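Local coordinates for proton-dependent oligopeptide transporter family protein (Xanthomonas campestris, PDB 6EI3) that probably carries short peptides across the membrane together with protons, as other POT-family members of the major facilitator superfamily do, at residues A333-L338 with L405-E410. Sequence-based numbering, arbitrary orientation.
Sequences ALNPLL and LLTFGE. With 78M ((2S)-2,3-dihydroxypropyl(7Z)-pentadec-7-enoate), chain K.
Asn335 and Thr407 bring the helical segments 334-338 and 405-410 closest, their CA atoms 6.0 Å apart, where the short axes pass at 9.4 Å and cross at -51°. Asn335 carries the polar part of the contact. With CG anti to the backbone N (chi1 176°), its amide reaches over to the other helix and spends both ND2 hydrogens there. From ND2 one goes to Glu410 OE1 at 2.8 Å in a nearly straight bond, the other to Thr407 OG1 at 3.0 Å in a more bent one; both acceptors lie close to the amide plane, which fixes the rotation of that group. Asparagine suits the place because one flat end donates and accepts. Its OD1 takes a hydrogen from a water 2.8 Å away, and the same water donates to Glu410 OE2, so amide and carboxylate, their planes only 16° apart, are joined directly and through water. Glu410, extended beyond CG, comes from the opposite direction to meet it, and each carboxylate oxygen has its own donor. Thr407 divides its work: OG1, hydrogen-bonded to Tyr403 O one turn earlier, also accepts from the amide, a double role that suits a hydroxyl, while CG2 packs 3.5 Å from Leu338 CB, the two side chains crossing at about a right angle. On another face of helix 334-357, Leu334 CD2 meets C10 and Leu337 CD2 meets C15 of a bound monoacylglycerol, each at 3.7 Å, greasy residues suited to lipid. These interhelical hydrogen bonds belong to the C-terminal half of the major facilitator fold. Phe513 and Gln514, apparently a tag remnant, touch Glu410, consistent with the auto-inhibited state and with Glu410 lining the probable peptide site, as in related POT transporters.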
ATOM      1  N   ALA A 333       7.680  11.479 -10.470  1.00 24.42           N
ATOM      2  CA  ALA A 333       7.632  12.744  -9.717  1.00 23.41           C
ATOM      3  C   ALA A 333       6.284  13.438  -9.898  1.00 28.32           C
ATOM      4  O   ALA A 333       5.925  14.295  -9.089  1.00 28.49           O
ATOM      5  CB  ALA A 333       8.748  13.662 -10.168  1.00 24.16           C
ATOM      6  N   LEU A 334       5.539  13.079 -10.964  1.00 25.11           N
ATOM      7  CA  LEU A 334       4.240  13.702 -11.216  1.00 25.94           C
ATOM      8  C   LEU A 334       3.216  13.353 -10.166  1.00 29.63           C
ATOM      9  O   LEU A 334       2.344  14.165  -9.898  1.00 30.77           O
ATOM     10  CB  LEU A 334       3.681  13.349 -12.598  1.00 25.79           C
ATOM     11  CG  LEU A 334       4.364  13.958 -13.813  1.00 30.56           C
ATOM     12  CD1 LEU A 334       3.776  13.359 -15.073  1.00 31.54           C
ATOM     13  CD2 LEU A 334       4.201  15.482 -13.854  1.00 32.51           C
ATOM     14  N   ASN A 335       3.313  12.163  -9.566  1.00 24.74           N
ATOM     15  CA  ASN A 335       2.350  11.765  -8.560  1.00 23.95           C
ATOM     16  C   ASN A 335       2.369  12.690  -7.317  1.00 29.03           C
ATOM     17  O   ASN A 335       1.334  13.324  -7.073  1.00 28.76           O
ATOM     18  CB  ASN A 335       2.489  10.303  -8.214  1.00 21.03           C
ATOM     19  CG  ASN A 335       1.572   9.895  -7.108  1.00 34.39           C
ATOM     20  OD1 ASN A 335       2.021   9.515  -6.036  1.00 29.62           O
ATOM     21  ND2 ASN A 335       0.267   9.994  -7.340  1.00 28.55           N
ATOM     22  N   PRO A 336       3.504  12.868  -6.577  1.00 26.75           N
ATOM     23  CA  PRO A 336       3.487  13.792  -5.421  1.00 26.15           C
ATOM     24  C   PRO A 336       3.226  15.250  -5.808  1.00 32.49           C
ATOM     25  O   PRO A 336       2.594  15.966  -5.026  1.00 33.01           O
ATOM     26  CB  PRO A 336       4.872  13.599  -4.793  1.00 27.11           C
ATOM     27  CG  PRO A 336       5.742  13.120  -5.923  1.00 30.86           C
ATOM     28  CD  PRO A 336       4.825  12.203  -6.691  1.00 27.06           C
ATOM     29  N   LEU A 337       3.648  15.688  -7.021  1.00 29.87           N
ATOM     30  CA  LEU A 337       3.343  17.052  -7.476  1.00 30.06           C
ATOM     31  C   LEU A 337       1.820  17.213  -7.591  1.00 32.11           C
ATOM     32  O   LEU A 337       1.267  18.204  -7.123  1.00 31.04           O
ATOM     33  CB  LEU A 337       4.003  17.375  -8.838  1.00 31.08           C
ATOM     34  CG  LEU A 337       3.557  18.704  -9.488  1.00 39.06           C
ATOM     35  CD1 LEU A 337       4.054  19.906  -8.708  1.00 40.82           C
ATOM     36  CD2 LEU A 337       3.975  18.798 -10.955  1.00 43.76           C
ATOM     37  N   LEU A 338       1.155  16.223  -8.215  1.00 28.78           N
ATOM     38  CA  LEU A 338      -0.287  16.262  -8.420  1.00 27.97           C
ATOM     39  C   LEU A 338      -1.072  16.077  -7.115  1.00 31.32           C
ATOM     40  O   LEU A 338      -2.139  16.658  -6.971  1.00 31.99           O
ATOM     41  CB  LEU A 338      -0.726  15.278  -9.517  1.00 26.53           C
ATOM     42  CG  LEU A 338      -0.407  15.692 -10.944  1.00 30.08           C
ATOM     43  CD1 LEU A 338      -0.340  14.473 -11.850  1.00 29.53           C
ATOM     44  CD2 LEU A 338      -1.411  16.717 -11.470  1.00 31.94           C
ATOM     45  N   LEU A 405      -5.145  11.677 -14.134  1.00 28.29           N
ATOM     46  CA  LEU A 405      -6.347  10.891 -13.883  1.00 27.37           C
ATOM     47  C   LEU A 405      -6.172   9.988 -12.673  1.00 28.90           C
ATOM     48  O   LEU A 405      -7.019  10.015 -11.774  1.00 26.24           O
ATOM     49  CB  LEU A 405      -6.749  10.080 -15.133  1.00 27.44           C
ATOM     50  CG  LEU A 405      -7.229  10.906 -16.343  1.00 32.95           C
ATOM     51  CD1 LEU A 405      -7.110  10.114 -17.618  1.00 32.48           C
ATOM     52  CD2 LEU A 405      -8.679  11.433 -16.142  1.00 36.77           C
ATOM     53  N   LEU A 406      -5.039   9.244 -12.620  1.00 26.56           N
ATOM     54  CA  LEU A 406      -4.748   8.316 -11.517  1.00 25.61           C
ATOM     55  C   LEU A 406      -4.567   9.015 -10.155  1.00 25.77           C
ATOM     56  O   LEU A 406      -5.046   8.496  -9.149  1.00 23.04           O
ATOM     57  CB  LEU A 406      -3.547   7.411 -11.843  1.00 25.02           C
ATOM     58  CG  LEU A 406      -3.094   6.418 -10.748  1.00 29.09           C
ATOM     59  CD1 LEU A 406      -4.152   5.319 -10.486  1.00 28.29           C
ATOM     60  CD2 LEU A 406      -1.752   5.821 -11.081  1.00 29.56           C
ATOM     61  N   THR A 407      -3.845  10.161 -10.136  1.00 22.48           N
ATOM     62  CA  THR A 407      -3.601  10.932  -8.922  1.00 22.85           C
ATOM     63  C   THR A 407      -4.892  11.570  -8.433  1.00 28.22           C
ATOM     64  O   THR A 407      -5.105  11.651  -7.212  1.00 27.25           O
ATOM     65  CB  THR A 407      -2.441  11.912  -9.089  1.00 27.99           C
ATOM     66  OG1 THR A 407      -1.326  11.159  -9.581  1.00 26.98           O
ATOM     67  CG2 THR A 407      -2.053  12.562  -7.752  1.00 26.26           C
ATOM     68  N   PHE A 408      -5.775  11.974  -9.387  1.00 25.55           N
ATOM     69  CA  PHE A 408      -7.105  12.484  -9.047  1.00 26.38           C
ATOM     70  C   PHE A 408      -7.872  11.353  -8.337  1.00 31.03           C
ATOM     71  O   PHE A 408      -8.426  11.575  -7.256  1.00 31.69           O
ATOM     72  CB  PHE A 408      -7.870  12.995 -10.292  1.00 28.66           C
ATOM     73  CG  PHE A 408      -9.184  13.680  -9.980  1.00 30.99           C
ATOM     74  CD1 PHE A 408      -9.229  14.803  -9.155  1.00 34.33           C
ATOM     75  CD2 PHE A 408     -10.368  13.250 -10.570  1.00 33.82           C
ATOM     76  CE1 PHE A 408     -10.444  15.457  -8.893  1.00 35.58           C
ATOM     77  CE2 PHE A 408     -11.582  13.897 -10.298  1.00 36.70           C
ATOM     78  CZ  PHE A 408     -11.609  14.993  -9.467  1.00 34.65           C
ATOM     79  N   GLY A 409      -7.805  10.140  -8.893  1.00 27.84           N
ATOM     80  CA  GLY A 409      -8.427   8.972  -8.281  1.00 27.28           C
ATOM     81  C   GLY A 409      -7.883   8.704  -6.888  1.00 29.97           C
ATOM     82  O   GLY A 409      -8.657   8.508  -5.949  1.00 30.38           O
ATOM     83  N   GLU A 410      -6.546   8.755  -6.735  1.00 25.56           N
ATOM     84  CA  GLU A 410      -5.853   8.553  -5.458  1.00 25.36           C
ATOM     85  C   GLU A 410      -6.359   9.509  -4.372  1.00 28.78           C
ATOM     86  O   GLU A 410      -6.706   9.052  -3.290  1.00 26.91           O
ATOM     87  CB  GLU A 410      -4.336   8.715  -5.630  1.00 26.61           C
ATOM     88  CG  GLU A 410      -3.577   8.615  -4.315  1.00 33.70           C
ATOM     89  CD  GLU A 410      -2.132   9.066  -4.314  1.00 45.95           C
ATOM     90  OE1 GLU A 410      -1.658   9.613  -5.335  1.00 35.45           O
ATOM     91  OE2 GLU A 410      -1.463   8.848  -3.282  1.00 41.58           O
TER
HETATM   92  O21 78M K 610       6.241  17.471 -26.274  1.00 85.69           O
HETATM   93  C20 78M K 610       7.066  18.600 -26.031  1.00 85.57           C
HETATM   94  C18 78M K 610       7.614  18.571 -24.623  1.00 83.92           C
HETATM   95  O19 78M K 610       6.539  18.571 -23.675  1.00 83.11           O
HETATM   96  C17 78M K 610       8.564  19.714 -24.341  1.00 83.47           C
HETATM   97  O2  78M K 610       9.203  19.318 -23.103  1.00 81.02           O
HETATM   98  C1  78M K 610      10.534  19.160 -23.081  1.00 78.00           C
HETATM   99  O1  78M K 610      11.277  19.528 -23.953  1.00 79.81           O
HETATM  100  C2  78M K 610      10.968  18.424 -21.849  1.00 71.93           C
HETATM  101  C3  78M K 610      10.735  16.930 -21.983  1.00 66.89           C
HETATM  102  C4  78M K 610      10.884  16.184 -20.671  1.00 63.84           C
HETATM  103  C5  78M K 610      10.040  14.917 -20.592  1.00 62.46           C
HETATM  104  C6  78M K 610       8.535  15.155 -20.406  1.00 63.73           C
HETATM  105  C7  78M K 610       8.241  15.713 -19.054  1.00 65.71           C
HETATM  106  C8  78M K 610       7.085  15.731 -18.429  1.00 66.79           C
HETATM  107  C9  78M K 610       6.856  16.292 -17.063  1.00 68.81           C
HETATM  108  C10 78M K 610       7.202  15.279 -15.962  1.00 71.15           C
HETATM  109  C11 78M K 610       8.617  15.362 -15.391  1.00 72.51           C
HETATM  110  C12 78M K 610       8.827  16.416 -14.311  1.00 74.54           C
HETATM  111  C13 78M K 610       8.043  16.174 -13.028  1.00 75.71           C
HETATM  112  C15 78M K 610       7.271  17.077 -10.814  1.00 78.07           C
HETATM  113  C14 78M K 610       8.057  17.348 -12.069  1.00 77.54           C
HETATM  114  O   HOH W   1       1.140   9.057  -3.451  1.00 32.11           O